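Local atomic coordinates of ADP-ribose pyrophosphatase (PDB entry 3O8S), a protein that is a Nudix hydrolase that probably cleaves the pyrophosphate linkage of ADP-ribose. Residues I83-E88 against D174-L179; D90-L95 against P178-K183. All coordinates share one frame; numbering follows the deposited sequence.

Interaction 1 (I83-E88 against D174-L179); sequences ILLVQE and DDLPPL
Leu85 reaches out from strand 82-87 and puts a single methyl, CD1, against three residues of the loop that leads towards helix 186-197. Everything that crosses here is aliphatic. The tightest approach is to the ring of Pro177, where Leu85 CD1 lies 3.6 Å from Pro177 CD and 3.8 Å from Pro177 CG, the side chain running at a slant to the ring and meeting it with its tip. Two leucine methyls complete the set: Leu176 CD2 and Leu179 CD2 each stand 4.1 Å from Leu85 CD1. CG of Leu85 is anti to its carbonyl carbon (chi1 -60°), and the extended next torsion (chi2 164°) carries CD1 outward into this group. Beside it, Ile83 makes a looser touch on the same methyl of Leu176, with Ile83 CG2 4.3 Å from Leu176 CD2.

Side chains fill the 8.7 Å between Leu85 CA and Pro177 CA; the strand's peptide groups bond to sheet neighbours instead. Ile83 and Leu85 pair with Phe171 and Gly169 of strand 167-171, while Leu84 and Val86 pair with Ile77 and Ser94. Of the strand, the side chains of Ile83 and Leu85 point toward the loop and make the contact. Leu189 of helix 186-197 touches both of them and also Leu176 and Leu179, so the helix joins the same apolar layer, and Pro177 further rests on Trp93 and Phe171.

Methyl and ring carbons alone meet, and just 140 Å² is buried. Within this contact, shape fit and the burial of hydrocarbon probably do the holding of the loop against the sheet of the Nudix fold, with nothing polar to set a fixed orientation.

Interaction 2 (D90-L95 against P178-K183); sequences DGLWSL and PLYLGK. With EDO (1,2-ethanediol), chain F.
Trp93 and Leu179 face each other in a single parallel beta bridge, bonded through Pro178 O and Tyr180 N. Trp93 N donates to Pro178 O at 2.8 Å, and Tyr180 N returns a bond of 3.0 Å to Trp93 O. Both bonds of the strand residue thus bracket Leu179, and Leu179 CA adds a CA-H...O contact to Trp93 O. Pro178 O also sits at the edge of the indole, in its plane, 3.2 Å from Trp93 CD1.

Leu92 packs beside the bridge: its CB is 3.9 Å from Tyr180 CB, and its CD2 is 4.0 Å from Pro178 CB. With CG anti to the backbone N (chi1 -166°), the phenol ring takes Lys183 CD over one face, offset toward its rim; Asp90 OD2 comes near Tyr180 CD2, its carboxylate almost perpendicular to the ring.

Further along, Ser94 OG and Lys183 NZ both hold O2 of an ethanediol, at 2.6 Å and 3.1 Å respectively. The diol, probably from the crystallisation liquor, also bonds to Arg74. Lys183 has its charged partner in Glu88.

Around this surface contact, Trp93 meets Phe171 of strand 167-171 edge-to-face and touches Leu85 and Gln87 of strand 82-87. The loop preceding helix 186-197 is thereby joined to the start of strand 93-99.

In the fold
Interactions 1 and 2 lie with their centres about 7 Å apart and share Pro178 and Leu179, so one loop is held first by apolar packing on strand 82-87 and then by backbone bonds to strand 93-99. Those two strands are antiparallel neighbours, and Val86 N to Ser94 O, at 2.7 Å a probable hydrogen bond, ties the contacts within the sheet. At the outer end, Glu88 OE1 reaches Lys183 NZ at 2.8 Å in a salt bridge. By the family pattern, the Nudix motif would run from the end of strand 93-99 through helix 106-118, though here it departs from the consensus; neither contact includes that helix, and the ethanediol is no guide to the substrate site.

Interaction 1 (I83-E88 against D174-L179)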
ATOM      1  N   ILE A  83      17.507  -3.288  13.654  1.00 43.67           N
ATOM      2  CA  ILE A  83      16.563  -2.308  13.102  1.00 41.13           C
ATOM      3  C   ILE A  83      16.733  -0.902  13.715  1.00 48.93           C
ATOM      4  O   ILE A  83      16.991  -0.783  14.912  1.00 52.33           O
ATOM      5  CB  ILE A  83      15.097  -2.821  13.242  1.00 42.81           C
ATOM      6  CG1 ILE A  83      14.152  -2.078  12.251  1.00 39.70           C
ATOM      7  CG2 ILE A  83      14.592  -2.790  14.748  1.00 45.28           C
ATOM      8  CD1 ILE A  83      12.855  -2.827  11.906  1.00 49.00           C
ATOM      9  N   LEU A  84      16.542   0.166  12.903  1.00 45.53           N
ATOM     10  CA  LEU A  84      16.610   1.522  13.459  1.00 46.57           C
ATOM     11  C   LEU A  84      15.275   1.915  14.148  1.00 49.76           C
ATOM     12  O   LEU A  84      14.197   1.874  13.532  1.00 48.69           O
ATOM     13  CB  LEU A  84      17.007   2.600  12.432  1.00 45.77           C
ATOM     14  CG  LEU A  84      17.024   4.006  13.072  1.00 52.41           C
ATOM     15  CD1 LEU A  84      18.405   4.461  13.511  1.00 51.82           C
ATOM     16  CD2 LEU A  84      16.238   4.993  12.281  1.00 56.36           C
ATOM     17  N   LEU A  85      15.372   2.342  15.408  1.00 46.61           N
ATOM     18  CA  LEU A  85      14.222   2.807  16.198  1.00 47.31           C
ATOM     19  C   LEU A  85      14.510   4.189  16.737  1.00 54.21           C
ATOM     20  O   LEU A  85      15.667   4.514  17.013  1.00 54.10           O
ATOM     21  CB  LEU A  85      13.861   1.841  17.352  1.00 48.26           C
ATOM     22  CG  LEU A  85      13.484   0.407  16.942  1.00 50.29           C
ATOM     23  CD1 LEU A  85      13.528  -0.518  18.111  1.00 52.20           C
ATOM     24  CD2 LEU A  85      12.144   0.336  16.219  1.00 49.32           C
ATOM     25  N   VAL A  86      13.461   5.014  16.840  1.00 52.48           N
ATOM     26  CA  VAL A  86      13.538   6.371  17.370  1.00 54.14           C
ATOM     27  C   VAL A  86      12.721   6.431  18.655  1.00 62.78           C
ATOM     28  O   VAL A  86      11.665   5.789  18.760  1.00 62.81           O
ATOM     29  CB  VAL A  86      13.146   7.477  16.354  1.00 56.84           C
ATOM     30  CG1 VAL A  86      14.218   7.632  15.274  1.00 54.27           C
ATOM     31  CG2 VAL A  86      11.769   7.232  15.729  1.00 55.74           C
ATOM     32  N   GLN A  87      13.231   7.166  19.646  1.00 62.44           N
ATOM     33  CA  GLN A  87      12.582   7.295  20.945  1.00 65.02           C
ATOM     34  C   GLN A  87      11.848   8.619  21.051  1.00 72.96           C
ATOM     35  O   GLN A  87      12.396   9.664  20.682  1.00 72.98           O
ATOM     36  CB  GLN A  87      13.619   7.177  22.067  1.00 67.84           C
ATOM     37  CG  GLN A  87      13.016   6.966  23.452  1.00 79.31           C
ATOM     38  CD  GLN A  87      14.055   7.024  24.539  1.00 85.26           C
ATOM     39  OE1 GLN A  87      15.027   7.775  24.460  1.00 78.30           O
ATOM     40  NE2 GLN A  87      13.865   6.228  25.579  1.00 73.34           N
ATOM     41  N   GLU A  88      10.624   8.574  21.618  1.00 71.25           N
ATOM     42  CA  GLU A  88       9.777   9.738  21.827  1.00 72.93           C
ATOM     43  C   GLU A  88       9.811  10.186  23.293  1.00 80.35           C
ATOM     44  O   GLU A  88      10.330   9.449  24.135  1.00 80.29           O
ATOM     45  CB  GLU A  88       8.347   9.426  21.375  1.00 73.40           C
ATOM     46  CG  GLU A  88       8.188   9.482  19.872  1.00 76.74           C
ATOM     47  CD  GLU A  88       6.823   9.039  19.396  1.00 93.64           C
ATOM     48  OE1 GLU A  88       6.542   7.820  19.452  1.00 82.10           O
ATOM     49  OE2 GLU A  88       6.043   9.906  18.942  1.00 87.15           O
ATOM     50  N   ASP A 174      16.253  -9.601  19.105  1.00 75.43           N
ATOM     51  CA  ASP A 174      16.299 -10.471  20.280  1.00 79.57           C
ATOM     52  C   ASP A 174      16.430  -9.634  21.556  1.00 85.30           C
ATOM     53  O   ASP A 174      16.254 -10.167  22.653  1.00 89.81           O
ATOM     54  CB  ASP A 174      17.460 -11.483  20.171  1.00 84.11           C
ATOM     55  CG  ASP A 174      17.485 -12.289  18.878  1.00101.80           C
ATOM     56  OD1 ASP A 174      16.423 -12.858  18.501  1.00101.93           O
ATOM     57  OD2 ASP A 174      18.561 -12.355  18.243  1.00111.91           O
ATOM     58  N   ASP A 175      16.741  -8.326  21.421  1.00 78.02           N
ATOM     59  CA  ASP A 175      16.898  -7.424  22.563  1.00 78.79           C
ATOM     60  C   ASP A 175      16.345  -6.021  22.211  1.00 76.03           C
ATOM     61  O   ASP A 175      17.078  -5.036  22.117  1.00 73.33           O
ATOM     62  CB  ASP A 175      18.373  -7.388  23.018  1.00 83.03           C
ATOM     63  CG  ASP A 175      18.649  -6.575  24.263  1.00 95.90           C
ATOM     64  OD1 ASP A 175      17.795  -6.580  25.179  1.00 99.12           O
ATOM     65  OD2 ASP A 175      19.713  -5.928  24.319  1.00103.43           O
ATOM     66  N   LEU A 176      15.027  -5.959  22.002  1.00 70.42           N
ATOM     67  CA  LEU A 176      14.338  -4.726  21.636  1.00 66.89           C
ATOM     68  C   LEU A 176      14.100  -3.808  22.859  1.00 73.77           C
ATOM     69  O   LEU A 176      13.911  -4.299  23.983  1.00 76.11           O
ATOM     70  CB  LEU A 176      12.998  -5.055  20.950  1.00 64.54           C
ATOM     71  CG  LEU A 176      13.073  -5.640  19.530  1.00 64.99           C
ATOM     72  CD1 LEU A 176      11.751  -6.291  19.131  1.00 63.46           C
ATOM     73  CD2 LEU A 176      13.506  -4.592  18.511  1.00 61.91           C
ATOM     74  N   PRO A 177      14.079  -2.468  22.649  1.00 68.20           N
ATOM     75  CA  PRO A 177      13.781  -1.555  23.765  1.00 69.65           C
ATOM     76  C   PRO A 177      12.249  -1.463  23.963  1.00 73.69           C
ATOM     77  O   PRO A 177      11.535  -2.096  23.166  1.00 72.86           O
ATOM     78  CB  PRO A 177      14.411  -0.240  23.299  1.00 69.64           C
ATOM     79  CG  PRO A 177      14.291  -0.282  21.810  1.00 71.08           C
ATOM     80  CD  PRO A 177      14.265  -1.726  21.383  1.00 65.87           C
ATOM     81  N   PRO A 178      11.682  -0.736  24.970  1.00 69.64           N
ATOM     82  CA  PRO A 178      10.202  -0.704  25.086  1.00 69.32           C
ATOM     83  C   PRO A 178       9.573  -0.049  23.857  1.00 67.98           C
ATOM     84  O   PRO A 178      10.012   1.017  23.431  1.00 65.71           O
ATOM     85  CB  PRO A 178       9.929   0.078  26.383  1.00 74.98           C
ATOM     86  CG  PRO A 178      11.207   0.724  26.752  1.00 80.12           C
ATOM     87  CD  PRO A 178      12.340   0.057  26.030  1.00 73.57           C
ATOM     88  N   LEU A 179       8.588  -0.719  23.256  1.00 63.92           N
ATOM     89  CA  LEU A 179       7.982  -0.275  22.008  1.00 61.67           C
ATOM     90  C   LEU A 179       6.644   0.412  22.159  1.00 65.88           C
ATOM     91  O   LEU A 179       5.855   0.055  23.022  1.00 67.95           O
ATOM     92  CB  LEU A 179       7.775  -1.475  21.060  1.00 59.85           C
ATOM     93  CG  LEU A 179       8.997  -2.176  20.447  1.00 63.08           C
ATOM     94  CD1 LEU A 179       8.553  -3.462  19.751  1.00 61.86           C
ATOM     95  CD2 LEU A 179       9.705  -1.286  19.415  1.00 63.20           C
TER

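Interaction 2 (D90-L95 against P178-K183)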
ATOM      1  N   ASP A  90       7.794  10.158  25.748  1.00 83.53           N
ATOM      2  CA  ASP A  90       7.242   9.152  26.656  1.00 84.12           C
ATOM      3  C   ASP A  90       8.187   7.936  26.911  1.00 85.55           C
ATOM      4  O   ASP A  90       7.819   7.029  27.657  1.00 86.44           O
ATOM      5  CB  ASP A  90       5.888   8.664  26.125  1.00 85.38           C
ATOM      6  CG  ASP A  90       5.880   8.288  24.652  1.00 97.15           C
ATOM      7  OD1 ASP A  90       5.991   9.202  23.804  1.00 98.70           O
ATOM      8  OD2 ASP A  90       5.701   7.095  24.351  1.00 99.23           O
ATOM      9  N   GLY A  91       9.375   7.938  26.309  1.00 79.59           N
ATOM     10  CA  GLY A  91      10.370   6.874  26.455  1.00 78.00           C
ATOM     11  C   GLY A  91      10.162   5.606  25.635  1.00 76.12           C
ATOM     12  O   GLY A  91      10.915   4.641  25.801  1.00 73.88           O
ATOM     13  N   LEU A  92       9.118   5.570  24.785  1.00 70.23           N
ATOM     14  CA  LEU A  92       8.831   4.414  23.929  1.00 67.19           C
ATOM     15  C   LEU A  92       9.523   4.561  22.578  1.00 67.96           C
ATOM     16  O   LEU A  92       9.806   5.681  22.131  1.00 66.25           O
ATOM     17  CB  LEU A  92       7.325   4.168  23.741  1.00 67.07           C
ATOM     18  CG  LEU A  92       6.510   3.876  25.024  1.00 73.76           C
ATOM     19  CD1 LEU A  92       5.040   3.844  24.701  1.00 74.23           C
ATOM     20  CD2 LEU A  92       6.927   2.556  25.684  1.00 72.85           C
ATOM     21  N   TRP A  93       9.810   3.415  21.949  1.00 62.83           N
ATOM     22  CA  TRP A  93      10.551   3.338  20.699  1.00 59.03           C
ATOM     23  C   TRP A  93       9.697   2.892  19.537  1.00 62.05           C
ATOM     24  O   TRP A  93       8.799   2.042  19.670  1.00 62.84           O
ATOM     25  CB  TRP A  93      11.752   2.409  20.862  1.00 57.23           C
ATOM     26  CG  TRP A  93      12.738   2.902  21.889  1.00 60.29           C
ATOM     27  CD1 TRP A  93      12.600   2.855  23.248  1.00 66.51           C
ATOM     28  CD2 TRP A  93      13.997   3.537  21.635  1.00 59.14           C
ATOM     29  NE1 TRP A  93      13.708   3.391  23.854  1.00 67.32           N
ATOM     30  CE2 TRP A  93      14.593   3.800  22.889  1.00 66.03           C
ATOM     31  CE3 TRP A  93      14.706   3.867  20.465  1.00 57.52           C
ATOM     32  CZ2 TRP A  93      15.840   4.432  23.008  1.00 65.78           C
ATOM     33  CZ3 TRP A  93      15.940   4.483  20.581  1.00 59.63           C
ATOM     34  CH2 TRP A  93      16.496   4.764  21.843  1.00 63.40           C
ATOM     35  N   SER A  94       9.960   3.496  18.383  1.00 54.91           N
ATOM     36  CA  SER A  94       9.196   3.159  17.203  1.00 51.62           C
ATOM     37  C   SER A  94      10.021   3.373  15.935  1.00 53.52           C
ATOM     38  O   SER A  94      11.063   4.027  15.951  1.00 53.21           O
ATOM     39  CB  SER A  94       7.899   3.974  17.151  1.00 53.02           C
ATOM     40  OG  SER A  94       8.117   5.373  17.078  1.00 57.22           O
ATOM     41  N   LEU A  95       9.556   2.794  14.847  1.00 50.13           N
ATOM     42  CA  LEU A  95      10.142   3.014  13.541  1.00 49.52           C
ATOM     43  C   LEU A  95       9.884   4.457  13.148  1.00 54.79           C
ATOM     44  O   LEU A  95       8.781   4.966  13.438  1.00 54.27           O
ATOM     45  CB  LEU A  95       9.486   2.092  12.487  1.00 47.82           C
ATOM     46  CG  LEU A  95       9.636   0.594  12.626  1.00 51.18           C
ATOM     47  CD1 LEU A  95       8.797  -0.113  11.566  1.00 49.12           C
ATOM     48  CD2 LEU A  95      11.082   0.197  12.505  1.00 51.60           C
ATOM     49  N   PRO A 178      11.682  -0.736  24.970  1.00 69.64           N
ATOM     50  CA  PRO A 178      10.202  -0.704  25.086  1.00 69.32           C
ATOM     51  C   PRO A 178       9.573  -0.049  23.857  1.00 67.98           C
ATOM     52  O   PRO A 178      10.012   1.017  23.431  1.00 65.71           O
ATOM     53  CB  PRO A 178       9.929   0.078  26.383  1.00 74.98           C
ATOM     54  CG  PRO A 178      11.207   0.724  26.752  1.00 80.12           C
ATOM     55  CD  PRO A 178      12.340   0.057  26.030  1.00 73.57           C
ATOM     56  N   LEU A 179       8.588  -0.719  23.256  1.00 63.92           N
ATOM     57  CA  LEU A 179       7.982  -0.275  22.008  1.00 61.67           C
ATOM     58  C   LEU A 179       6.644   0.412  22.159  1.00 65.88           C
ATOM     59  O   LEU A 179       5.855   0.055  23.022  1.00 67.95           O
ATOM     60  CB  LEU A 179       7.775  -1.475  21.060  1.00 59.85           C
ATOM     61  CG  LEU A 179       8.997  -2.176  20.447  1.00 63.08           C
ATOM     62  CD1 LEU A 179       8.553  -3.462  19.751  1.00 61.86           C
ATOM     63  CD2 LEU A 179       9.705  -1.286  19.415  1.00 63.20           C
ATOM     64  N   TYR A 180       6.364   1.356  21.248  1.00 60.65           N
ATOM     65  CA  TYR A 180       5.061   2.004  21.135  1.00 61.87           C
ATOM     66  C   TYR A 180       4.282   1.019  20.243  1.00 64.68           C
ATOM     67  O   TYR A 180       4.418   1.054  19.011  1.00 61.32           O
ATOM     68  CB  TYR A 180       5.228   3.427  20.528  1.00 61.81           C
ATOM     69  CG  TYR A 180       4.032   4.364  20.645  1.00 65.57           C
ATOM     70  CD1 TYR A 180       2.735   3.916  20.388  1.00 66.92           C
ATOM     71  CD2 TYR A 180       4.211   5.726  20.888  1.00 68.08           C
ATOM     72  CE1 TYR A 180       1.645   4.787  20.427  1.00 68.26           C
ATOM     73  CE2 TYR A 180       3.130   6.607  20.915  1.00 70.59           C
ATOM     74  CZ  TYR A 180       1.851   6.134  20.669  1.00 76.24           C
ATOM     75  OH  TYR A 180       0.792   7.000  20.683  1.00 79.85           O
ATOM     76  N   LEU A 181       3.597   0.049  20.881  1.00 62.59           N
ATOM     77  CA  LEU A 181       2.900  -1.071  20.231  1.00 60.74           C
ATOM     78  C   LEU A 181       1.807  -0.636  19.246  1.00 64.43           C
ATOM     79  O   LEU A 181       1.651  -1.292  18.208  1.00 61.21           O
ATOM     80  CB  LEU A 181       2.351  -2.075  21.255  1.00 63.00           C
ATOM     81  CG  LEU A 181       3.431  -2.785  22.113  1.00 67.95           C
ATOM     82  CD1 LEU A 181       2.818  -3.524  23.282  1.00 71.03           C
ATOM     83  CD2 LEU A 181       4.340  -3.710  21.259  1.00 66.03           C
ATOM     84  N   GLY A 182       1.133   0.487  19.526  1.00 62.76           N
ATOM     85  CA  GLY A 182       0.138   1.072  18.625  1.00 62.23           C
ATOM     86  C   GLY A 182       0.752   1.480  17.289  1.00 65.12           C
ATOM     87  O   GLY A 182       0.068   1.496  16.262  1.00 65.44           O
ATOM     88  N   LYS A 183       2.066   1.777  17.292  1.00 58.84           N
ATOM     89  CA  LYS A 183       2.835   2.175  16.112  1.00 55.40           C
ATOM     90  C   LYS A 183       3.485   0.972  15.443  1.00 56.16           C
ATOM     91  O   LYS A 183       3.441   0.872  14.220  1.00 54.08           O
ATOM     92  CB  LYS A 183       3.897   3.224  16.475  1.00 57.52           C
ATOM     93  CG  LYS A 183       3.277   4.586  16.696  1.00 62.58           C
ATOM     94  CD  LYS A 183       4.281   5.629  17.069  1.00 62.28           C
ATOM     95  CE  LYS A 183       3.569   6.948  17.166  1.00 63.27           C
ATOM     96  NZ  LYS A 183       4.469   8.014  17.638  1.00 64.79           N
TER
HETATM   97  C1  EDO F 210       8.111   9.511  16.042  1.00 66.10           C
HETATM   98  O1  EDO F 210       7.129  10.456  15.603  1.00 71.21           O
HETATM   99  C2  EDO F 210       7.946   8.221  15.252  1.00 62.76           C
HETATM  100  O2  EDO F 210       6.998   7.371  15.901  1.00 64.76           O